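Local coordinates for penaeus monodon metallodensovirus major capsid protein (Penaeus monodon metallodensovirus, PDB 6WH7) that builds the icosahedral shell of a shrimp densovirus, sixty chains assembling into a capsid that probably encloses the viral single-stranded DNA genome, at residues 175-180 / 338-343; 94-99 / 182-187; 159-164 / 267-272. All coordinates share one frame; numbering follows the deposited sequence.

In the fold
The chain carries the jelly roll typical of parvovirus capsids; two of the contacts pair strands and the third joins two loops. Interaction 3 pairs strands 157-162 and 270-274 inside the sheet ordered 189-191, 79-83, 270-274, 157-162, 207-211. Interaction 1 lies in a separate small sheet, where strand 169-179 meets strand 340-345, and interaction 2 joins the loop leading from 169-179 into 189-191 to the loop between helices 88-92 and 99-102. Centres of 1 and 2 are 13 Å apart and the two touch, through Ile341 on Met183; the centre of interaction 3 is about 20 and 21 Å from theirs, nearest atoms about 7 Å. All three cross along the chain, interlocking distant regions.

Interaction 1: 175-180 / 338-343; sequences DTVWPV and ESKINN
Trp178 and Ile341 meet through backbone and side chain where strand 169-179 joins strand 340-345 in a three-stranded antiparallel sheet, separate from the two five-stranded sheets. Ile341 N donates to Trp178 O over 2.6 Å, and the 171° angle at hydrogen shows a straight bond. Past Pro179, which faces Lys340 as a non-hydrogen-bonded pair, the chain turns so that Val180 N reaches Ser339 O, also at 2.6 Å; this carbonyl points almost straight at its donor.

Side chains divide between two faces. On one, Trp178 CB packs on Ile341 CB at 3.8 Å, while Ile341 CG2, set anti to its own N, meets the indole edge at Trp178 CE3 (3.9 Å), nearly in the ring plane. On the face of Pro179 and Lys340, the lysine's alkyl chain crosses Val177 at about a right angle, Lys340 CD lying 3.4 Å from Val177 CG2. The lysine then bends at its last torsion (chi4 72°), carrying its amine away from 175-180.

Behind Ile341 stands Ile336 of strand 335-337. The indole has its own second shell: Tyr188 stacks on its ring and also bonds Pro179 O through OH, and the indole's rotation is set by a hydrogen bond from Trp178 NE1 to Val189 O.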
loop_
_atom_site.group_PDB
_atom_site.type_symbol
_atom_site.label_atom_id
_atom_site.label_comp_id
_atom_site.label_asym_id
_atom_site.label_seq_id
_atom_site.Cartn_x
_atom_site.Cartn_y
_atom_site.Cartn_z
ATOM N N ASP A 175 27.632 -12.316 112.575
ATOM C CA ASP A 175 28.369 -13.535 112.877
ATOM C C ASP A 175 28.931 -14.197 111.631
ATOM O O ASP A 175 29.843 -15.022 111.740
ATOM C CB ASP A 175 27.474 -14.518 113.628
ATOM C CG ASP A 175 27.169 -14.062 115.037
ATOM O OD1 ASP A 175 27.883 -13.173 115.542
ATOM O OD2 ASP A 175 26.210 -14.590 115.639
ATOM N N THR A 176 28.409 -13.857 110.461
ATOM C CA THR A 176 28.881 -14.418 109.209
ATOM C C THR A 176 30.208 -13.787 108.813
ATOM O O THR A 176 30.501 -12.640 109.153
ATOM C CB THR A 176 27.839 -14.192 108.112
ATOM O OG1 THR A 176 26.619 -14.847 108.472
ATOM C CG2 THR A 176 28.308 -14.725 106.776
ATOM N N VAL A 177 31.026 -14.558 108.103
ATOM C CA VAL A 177 32.220 -14.036 107.467
ATOM C C VAL A 177 32.250 -14.565 106.038
ATOM O O VAL A 177 31.516 -15.482 105.679
ATOM C CB VAL A 177 33.502 -14.408 108.238
ATOM C CG1 VAL A 177 33.861 -15.865 108.027
ATOM C CG2 VAL A 177 34.624 -13.471 107.881
ATOM N N TRP A 178 33.109 -13.965 105.215
ATOM C CA TRP A 178 33.179 -14.235 103.780
ATOM C C TRP A 178 34.542 -14.810 103.427
ATOM O O TRP A 178 35.442 -14.072 103.006
ATOM C CB TRP A 178 32.916 -12.971 102.971
ATOM C CG TRP A 178 31.513 -12.519 103.005
ATOM C CD1 TRP A 178 30.468 -13.155 103.582
ATOM C CD2 TRP A 178 30.989 -11.329 102.424
ATOM N NE1 TRP A 178 29.319 -12.440 103.399
ATOM C CE2 TRP A 178 29.614 -11.310 102.688
ATOM C CE3 TRP A 178 31.551 -10.274 101.706
ATOM C CZ2 TRP A 178 28.791 -10.280 102.261
ATOM C CZ3 TRP A 178 30.736 -9.259 101.287
ATOM C CH2 TRP A 178 29.371 -9.267 101.562
ATOM N N PRO A 179 34.733 -16.117 103.586
ATOM C CA PRO A 179 36.009 -16.720 103.202
ATOM C C PRO A 179 36.260 -16.549 101.716
ATOM O O PRO A 179 35.362 -16.719 100.893
ATOM C CB PRO A 179 35.823 -18.192 103.573
ATOM C CG PRO A 179 34.785 -18.179 104.612
ATOM C CD PRO A 179 33.842 -17.102 104.211
ATOM N N VAL A 180 37.499 -16.201 101.371
ATOM C CA VAL A 180 37.813 -16.026 99.964
ATOM C C VAL A 180 37.914 -17.377 99.280
ATOM O O VAL A 180 37.795 -17.461 98.056
ATOM C CB VAL A 180 39.112 -15.219 99.787
ATOM C CG1 VAL A 180 40.323 -16.088 100.021
ATOM C CG2 VAL A 180 39.159 -14.568 98.455
ATOM N N GLU A 338 43.264 -11.710 106.431
ATOM C CA GLU A 338 43.418 -13.161 106.485
ATOM C C GLU A 338 42.897 -13.694 105.152
ATOM O O GLU A 338 43.264 -13.150 104.099
ATOM C CB GLU A 338 42.738 -13.702 107.729
ATOM C CG GLU A 338 43.363 -13.198 109.010
ATOM C CD GLU A 338 44.830 -13.550 109.103
ATOM O OE1 GLU A 338 45.196 -14.680 108.715
ATOM O OE2 GLU A 338 45.621 -12.695 109.552
ATOM N N SER A 339 42.072 -14.733 105.140
ATOM C CA SER A 339 41.446 -15.243 103.930
ATOM C C SER A 339 40.041 -14.696 103.724
ATOM O O SER A 339 39.323 -15.181 102.849
ATOM C CB SER A 339 41.412 -16.770 103.967
ATOM O OG SER A 339 40.713 -17.301 102.855
ATOM N N LYS A 340 39.614 -13.741 104.536
ATOM C CA LYS A 340 38.210 -13.383 104.657
ATOM C C LYS A 340 37.957 -12.021 104.029
ATOM O O LYS A 340 38.689 -11.066 104.294
ATOM C CB LYS A 340 37.814 -13.399 106.130
ATOM C CG LYS A 340 37.951 -14.786 106.719
ATOM C CD LYS A 340 37.719 -14.830 108.206
ATOM C CE LYS A 340 37.715 -16.266 108.698
ATOM N NZ LYS A 340 39.081 -16.855 108.675
ATOM N N ILE A 341 36.924 -11.941 103.198
ATOM C CA ILE A 341 36.565 -10.700 102.523
ATOM C C ILE A 341 35.874 -9.782 103.522
ATOM O O ILE A 341 34.885 -10.165 104.151
ATOM C CB ILE A 341 35.661 -10.967 101.314
ATOM C CG1 ILE A 341 36.373 -11.839 100.291
ATOM C CG2 ILE A 341 35.261 -9.671 100.670
ATOM C CD1 ILE A 341 35.495 -12.294 99.179
ATOM N N ASN A 342 36.393 -8.566 103.667
ATOM C CA ASN A 342 35.833 -7.623 104.626
ATOM C C ASN A 342 34.547 -7.008 104.105
ATOM O O ASN A 342 33.555 -6.907 104.832
ATOM C CB ASN A 342 36.854 -6.537 104.934
ATOM C CG ASN A 342 38.019 -7.059 105.711
ATOM O OD1 ASN A 342 37.901 -8.059 106.411
ATOM N ND2 ASN A 342 39.160 -6.406 105.582
ATOM N N ASN A 343 34.555 -6.578 102.852
ATOM C CA ASN A 343 33.378 -6.014 102.220
ATOM C C ASN A 343 33.558 -6.139 100.720
ATOM O O ASN A 343 34.667 -6.352 100.229
ATOM C CB ASN A 343 33.151 -4.563 102.658
ATOM C CG ASN A 343 34.324 -3.658 102.348
ATOM O OD1 ASN A 343 34.932 -3.734 101.287
ATOM N ND2 ASN A 343 34.678 -2.819 103.307
#

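Interaction 2: 94-99 / 182-187; sequences YNTGTY and SMRELD
Arg184 reaches across residues 94-96 where two irregular loops of the jelly-roll subunit meet: the loop 94-99, which follows helix 88-92, and the loop 182-187, which leads into strand 189-191. One hydrogen bond across the contact fixes the start of the arginine, Arg184 N to Asn95 O at 2.9 Å, with 143° at hydrogen.

From there the side chain can be followed outward. CB lies beside Thr96 OG1 at 3.5 Å. CG, anti to the carbonyl carbon, passes Asn95 N at 3.9 Å, and CD reaches Tyr94 CA at 3.6 Å. A bend at chi3 (62°) then turns NE to Tyr94 CD1, 3.5 Å away. The arginine crosses the Tyr94 side chain at about a right angle, yet the guanidinium and phenol planes differ by only 24°. At the tip, NH1 is bonded to Thr295 OG1 and Phe90 O, so the buried cation is gripped by groups beyond the two loops.

Next to it, Asn95 CB packs on Met183 CB at 4.1 Å, and the Glu185 carboxylate lies against the backbone of Thr96, Glu185 OE1 being 3.1 Å from Thr96 CA. Tyr94 is held by its hydroxyl on Arg67 O, at a junction where two neighbouring subunits meet this one: it packs on Thr203 of one and Val308 of the other. Thr96 OG1 sits 3.9 Å above the centre of the Tyr94 ring.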
loop_
_atom_site.group_PDB
_atom_site.type_symbol
_atom_site.label_atom_id
_atom_site.label_comp_id
_atom_site.label_asym_id
_atom_site.label_seq_id
_atom_site.Cartn_x
_atom_site.Cartn_y
_atom_site.Cartn_z
ATOM N N TYR A 94 39.229 -21.229 91.203
ATOM C CA TYR A 94 38.101 -22.099 91.506
ATOM C C TYR A 94 38.091 -22.321 93.009
ATOM O O TYR A 94 38.797 -23.186 93.522
ATOM C CB TYR A 94 38.251 -23.404 90.735
ATOM C CG TYR A 94 37.083 -24.352 90.787
ATOM C CD1 TYR A 94 35.947 -24.107 90.040
ATOM C CD2 TYR A 94 37.138 -25.518 91.528
ATOM C CE1 TYR A 94 34.890 -24.967 90.057
ATOM C CE2 TYR A 94 36.078 -26.388 91.549
ATOM C CZ TYR A 94 34.956 -26.105 90.809
ATOM O OH TYR A 94 33.888 -26.961 90.818
ATOM N N ASN A 95 37.225 -21.601 93.703
ATOM C CA ASN A 95 37.142 -21.672 95.155
ATOM C C ASN A 95 35.815 -22.332 95.475
ATOM O O ASN A 95 34.771 -21.682 95.471
ATOM C CB ASN A 95 37.236 -20.285 95.772
ATOM C CG ASN A 95 38.586 -19.646 95.575
ATOM O OD1 ASN A 95 38.688 -18.538 95.061
ATOM N ND2 ASN A 95 39.628 -20.320 96.023
ATOM N N THR A 96 35.872 -23.614 95.798
ATOM C CA THR A 96 34.676 -24.398 96.033
ATOM C C THR A 96 35.051 -25.536 96.957
ATOM O O THR A 96 36.140 -26.094 96.829
ATOM C CB THR A 96 34.100 -24.944 94.724
ATOM O OG1 THR A 96 33.832 -23.864 93.828
ATOM C CG2 THR A 96 32.812 -25.685 94.986
ATOM N N GLY A 97 34.153 -25.876 97.872
ATOM C CA GLY A 97 34.336 -27.087 98.651
ATOM C C GLY A 97 35.699 -27.143 99.295
ATOM O O GLY A 97 36.121 -26.220 99.997
ATOM N N THR A 98 36.406 -28.240 99.043
ATOM C CA THR A 98 37.733 -28.438 99.601
ATOM C C THR A 98 38.816 -27.729 98.795
ATOM O O THR A 98 39.890 -27.452 99.339
ATOM C CB THR A 98 38.028 -29.937 99.689
ATOM O OG1 THR A 98 36.972 -30.581 100.407
ATOM C CG2 THR A 98 39.325 -30.199 100.437
ATOM N N TYR A 99 38.544 -27.406 97.529
ATOM C CA TYR A 99 39.557 -26.823 96.652
ATOM C C TYR A 99 40.201 -25.594 97.274
ATOM O O TYR A 99 41.412 -25.565 97.512
ATOM C CB TYR A 99 38.940 -26.460 95.308
ATOM C CG TYR A 99 38.405 -27.629 94.540
ATOM C CD1 TYR A 99 39.211 -28.346 93.675
ATOM C CD2 TYR A 99 37.084 -28.011 94.674
ATOM C CE1 TYR A 99 38.711 -29.410 92.969
ATOM C CE2 TYR A 99 36.582 -29.068 93.979
ATOM C CZ TYR A 99 37.396 -29.767 93.129
ATOM O OH TYR A 99 36.870 -30.822 92.438
ATOM N N SER A 182 35.742 -19.703 99.749
ATOM C CA SER A 182 34.366 -20.108 99.544
ATOM C C SER A 182 33.710 -19.360 98.396
ATOM O O SER A 182 32.493 -19.448 98.233
ATOM C CB SER A 182 33.574 -19.911 100.827
ATOM O OG SER A 182 32.262 -20.379 100.656
ATOM N N MET A 183 34.487 -18.601 97.626
ATOM C CA MET A 183 33.934 -17.559 96.768
ATOM C C MET A 183 32.937 -18.105 95.755
ATOM O O MET A 183 31.859 -17.531 95.567
ATOM C CB MET A 183 35.066 -16.824 96.060
ATOM C CG MET A 183 34.601 -15.656 95.235
ATOM S SD MET A 183 35.964 -14.717 94.554
ATOM C CE MET A 183 36.541 -13.896 96.022
ATOM N N ARG A 184 33.274 -19.204 95.078
ATOM C CA ARG A 184 32.455 -19.596 93.935
ATOM C C ARG A 184 31.138 -20.236 94.339
ATOM O O ARG A 184 30.120 -19.994 93.686
ATOM C CB ARG A 184 33.218 -20.517 92.997
ATOM C CG ARG A 184 34.201 -19.800 92.127
ATOM C CD ARG A 184 34.809 -20.772 91.172
ATOM N NE ARG A 184 33.793 -21.346 90.303
ATOM C CZ ARG A 184 33.393 -20.801 89.166
ATOM N NH1 ARG A 184 33.933 -19.673 88.748
ATOM N NH2 ARG A 184 32.460 -21.393 88.445
ATOM N N GLU A 185 31.104 -21.061 95.377
ATOM C CA GLU A 185 29.798 -21.450 95.887
ATOM C C GLU A 185 29.255 -20.264 96.654
ATOM O O GLU A 185 29.898 -19.774 97.585
ATOM C CB GLU A 185 29.861 -22.707 96.755
ATOM C CG GLU A 185 30.456 -22.588 98.143
ATOM C CD GLU A 185 31.948 -22.586 98.124
ATOM O OE1 GLU A 185 32.513 -22.477 97.024
ATOM O OE2 GLU A 185 32.559 -22.731 99.199
ATOM N N LEU A 186 28.091 -19.772 96.261
ATOM C CA LEU A 186 27.780 -18.390 96.588
ATOM C C LEU A 186 27.141 -18.428 97.961
ATOM O O LEU A 186 25.939 -18.627 98.115
ATOM C CB LEU A 186 26.849 -17.821 95.529
ATOM C CG LEU A 186 27.410 -17.893 94.111
ATOM C CD1 LEU A 186 26.334 -17.633 93.094
ATOM C CD2 LEU A 186 28.524 -16.902 93.936
ATOM N N ASP A 187 27.977 -18.236 98.973
ATOM C CA ASP A 187 27.556 -18.209 100.360
ATOM C C ASP A 187 27.643 -16.840 101.006
ATOM O O ASP A 187 27.358 -16.727 102.199
ATOM C CB ASP A 187 28.359 -19.221 101.173
ATOM C CG ASP A 187 29.834 -19.004 101.059
ATOM O OD1 ASP A 187 30.253 -18.209 100.197
ATOM O OD2 ASP A 187 30.583 -19.622 101.841
#

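Interaction 3: 159-164 / 267-272; sequences HSIDDQ and GMAGHY
His159 turns the edge of its imidazole toward the face of His271, an offset edge-to-face pair on two antiparallel strands of the jelly-roll sheet. The planes stand at 77° and the ring centroids are 5.0 Å apart; His159 NE2 lies 3.5 Å above the His271 plane, displaced toward the rim, over the CG-ND1 side. His159 gets there because its CG is anti to the backbone N (chi1 -175°), which brings the ring across to the neighbouring strand.

Ile161 and His271, a non-hydrogen-bonded pair, lie side by side and point the same way. Ile161 CG1 rests at 3.4 Å from His271 CD2, while the other branch, CG2, touches Ala269 CB at 3.6 Å. Phe220 of strand 218-222 stacks on His159 and meets His271 edge-to-face, and Tyr126 and Leu128 of strand 118-135 also touch His159, consistent with this face being turned to the inside of the barrel.

The other face carries Ser160, Asp162 and Tyr272. Asp162 CB comes to the phenol edge, in plane, 3.6 Å from Tyr272 CE2, and Phe205 stacks on this ring.

Strand directions differ by 163°, and the register is fixed by Ser160 N to Tyr272 O (2.7 Å), the returning Tyr272 N to Ser160 O (2.8 Å), and Asp162 N to Gly270 O (2.7 Å). The His271 ring is further fixed by Trp85 stacking on it and by a hydrogen bond between its ND1 and Tyr126 OH.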
loop_
_atom_site.group_PDB
_atom_site.type_symbol
_atom_site.label_atom_id
_atom_site.label_comp_id
_atom_site.label_asym_id
_atom_site.label_seq_id
_atom_site.Cartn_x
_atom_site.Cartn_y
_atom_site.Cartn_z
ATOM N N HIS A 159 16.929 -12.958 91.349
ATOM C CA HIS A 159 18.222 -12.413 90.978
ATOM C C HIS A 159 18.075 -10.908 90.852
ATOM O O HIS A 159 17.278 -10.425 90.045
ATOM C CB HIS A 159 18.737 -12.982 89.666
ATOM C CG HIS A 159 20.121 -12.527 89.338
ATOM N ND1 HIS A 159 21.234 -13.030 89.966
ATOM C CD2 HIS A 159 20.561 -11.531 88.538
ATOM C CE1 HIS A 159 22.309 -12.417 89.511
ATOM N NE2 HIS A 159 21.927 -11.499 88.646
ATOM N N SER A 160 18.847 -10.172 91.632
ATOM C CA SER A 160 18.755 -8.726 91.667
ATOM C C SER A 160 20.041 -8.123 91.134
ATOM O O SER A 160 21.132 -8.517 91.546
ATOM C CB SER A 160 18.495 -8.242 93.087
ATOM O OG SER A 160 17.261 -8.729 93.567
ATOM N N ILE A 161 19.907 -7.183 90.211
ATOM C CA ILE A 161 21.013 -6.366 89.744
ATOM C C ILE A 161 20.793 -4.967 90.285
ATOM O O ILE A 161 19.728 -4.380 90.073
ATOM C CB ILE A 161 21.100 -6.343 88.212
ATOM C CG1 ILE A 161 21.374 -7.736 87.668
ATOM C CG2 ILE A 161 22.180 -5.406 87.774
ATOM C CD1 ILE A 161 21.292 -7.804 86.188
ATOM N N ASP A 162 21.785 -4.424 90.970
ATOM C CA ASP A 162 21.624 -3.116 91.582
ATOM C C ASP A 162 22.301 -2.113 90.661
ATOM O O ASP A 162 23.500 -1.860 90.767
ATOM C CB ASP A 162 22.245 -3.122 92.971
ATOM C CG ASP A 162 21.924 -1.890 93.752
ATOM O OD1 ASP A 162 21.115 -1.077 93.271
ATOM O OD2 ASP A 162 22.483 -1.736 94.852
ATOM N N ASP A 163 21.498 -1.488 89.807
ATOM C CA ASP A 163 21.947 -0.516 88.822
ATOM C C ASP A 163 22.036 0.880 89.399
ATOM O O ASP A 163 22.980 1.619 89.107
ATOM C CB ASP A 163 21.003 -0.529 87.627
ATOM C CG ASP A 163 21.149 -1.773 86.794
ATOM O OD1 ASP A 163 22.217 -2.407 86.875
ATOM O OD2 ASP A 163 20.194 -2.132 86.077
ATOM N N GLN A 164 21.045 1.259 90.198
ATOM C CA GLN A 164 21.048 2.544 90.868
ATOM C C GLN A 164 22.006 2.579 92.043
ATOM O O GLN A 164 22.191 3.647 92.631
ATOM C CB GLN A 164 19.636 2.878 91.321
ATOM C CG GLN A 164 18.668 3.057 90.173
ATOM C CD GLN A 164 18.951 4.300 89.367
ATOM O OE1 GLN A 164 19.612 4.250 88.337
ATOM N NE2 GLN A 164 18.430 5.426 89.824
ATOM N N GLY A 267 31.790 0.030 85.059
ATOM C CA GLY A 267 31.731 -0.695 86.308
ATOM C C GLY A 267 30.671 -1.764 86.219
ATOM O O GLY A 267 29.924 -1.842 85.247
ATOM N N MET A 268 30.620 -2.603 87.240
ATOM C CA MET A 268 29.649 -3.683 87.288
ATOM C C MET A 268 28.700 -3.491 88.449
ATOM O O MET A 268 29.129 -3.217 89.568
ATOM C CB MET A 268 30.327 -5.043 87.384
ATOM C CG MET A 268 31.056 -5.389 86.132
ATOM S SD MET A 268 31.501 -7.109 86.014
ATOM C CE MET A 268 32.835 -7.118 87.108
ATOM N N ALA A 269 27.416 -3.643 88.170
ATOM C CA ALA A 269 26.399 -3.508 89.188
ATOM C C ALA A 269 26.429 -4.697 90.134
ATOM O O ALA A 269 26.914 -5.781 89.802
ATOM C CB ALA A 269 25.022 -3.378 88.549
ATOM N N GLY A 270 25.920 -4.474 91.342
ATOM C CA GLY A 270 25.865 -5.543 92.318
ATOM C C GLY A 270 24.860 -6.581 91.903
ATOM O O GLY A 270 23.718 -6.255 91.570
ATOM N N HIS A 271 25.278 -7.836 91.889
ATOM C CA HIS A 271 24.359 -8.931 91.647
ATOM C C HIS A 271 24.082 -9.649 92.953
ATOM O O HIS A 271 24.987 -9.880 93.755
ATOM C CB HIS A 271 24.872 -9.905 90.596
ATOM C CG HIS A 271 24.889 -9.336 89.215
ATOM N ND1 HIS A 271 25.309 -10.056 88.122
ATOM C CD2 HIS A 271 24.568 -8.108 88.755
ATOM C CE1 HIS A 271 25.214 -9.307 87.041
ATOM N NE2 HIS A 271 24.774 -8.116 87.399
ATOM N N TYR A 272 22.818 -9.978 93.157
ATOM C CA TYR A 272 22.307 -10.393 94.446
ATOM C C TYR A 272 21.289 -11.492 94.231
ATOM O O TYR A 272 20.485 -11.425 93.300
ATOM C CB TYR A 272 21.657 -9.216 95.160
ATOM C CG TYR A 272 22.602 -8.091 95.473
ATOM C CD1 TYR A 272 23.673 -8.270 96.323
ATOM C CD2 TYR A 272 22.471 -6.875 94.841
ATOM C CE1 TYR A 272 24.534 -7.244 96.592
ATOM C CE2 TYR A 272 23.331 -5.853 95.095
ATOM C CZ TYR A 272 24.360 -6.041 95.968
ATOM O OH TYR A 272 25.217 -5.004 96.212
#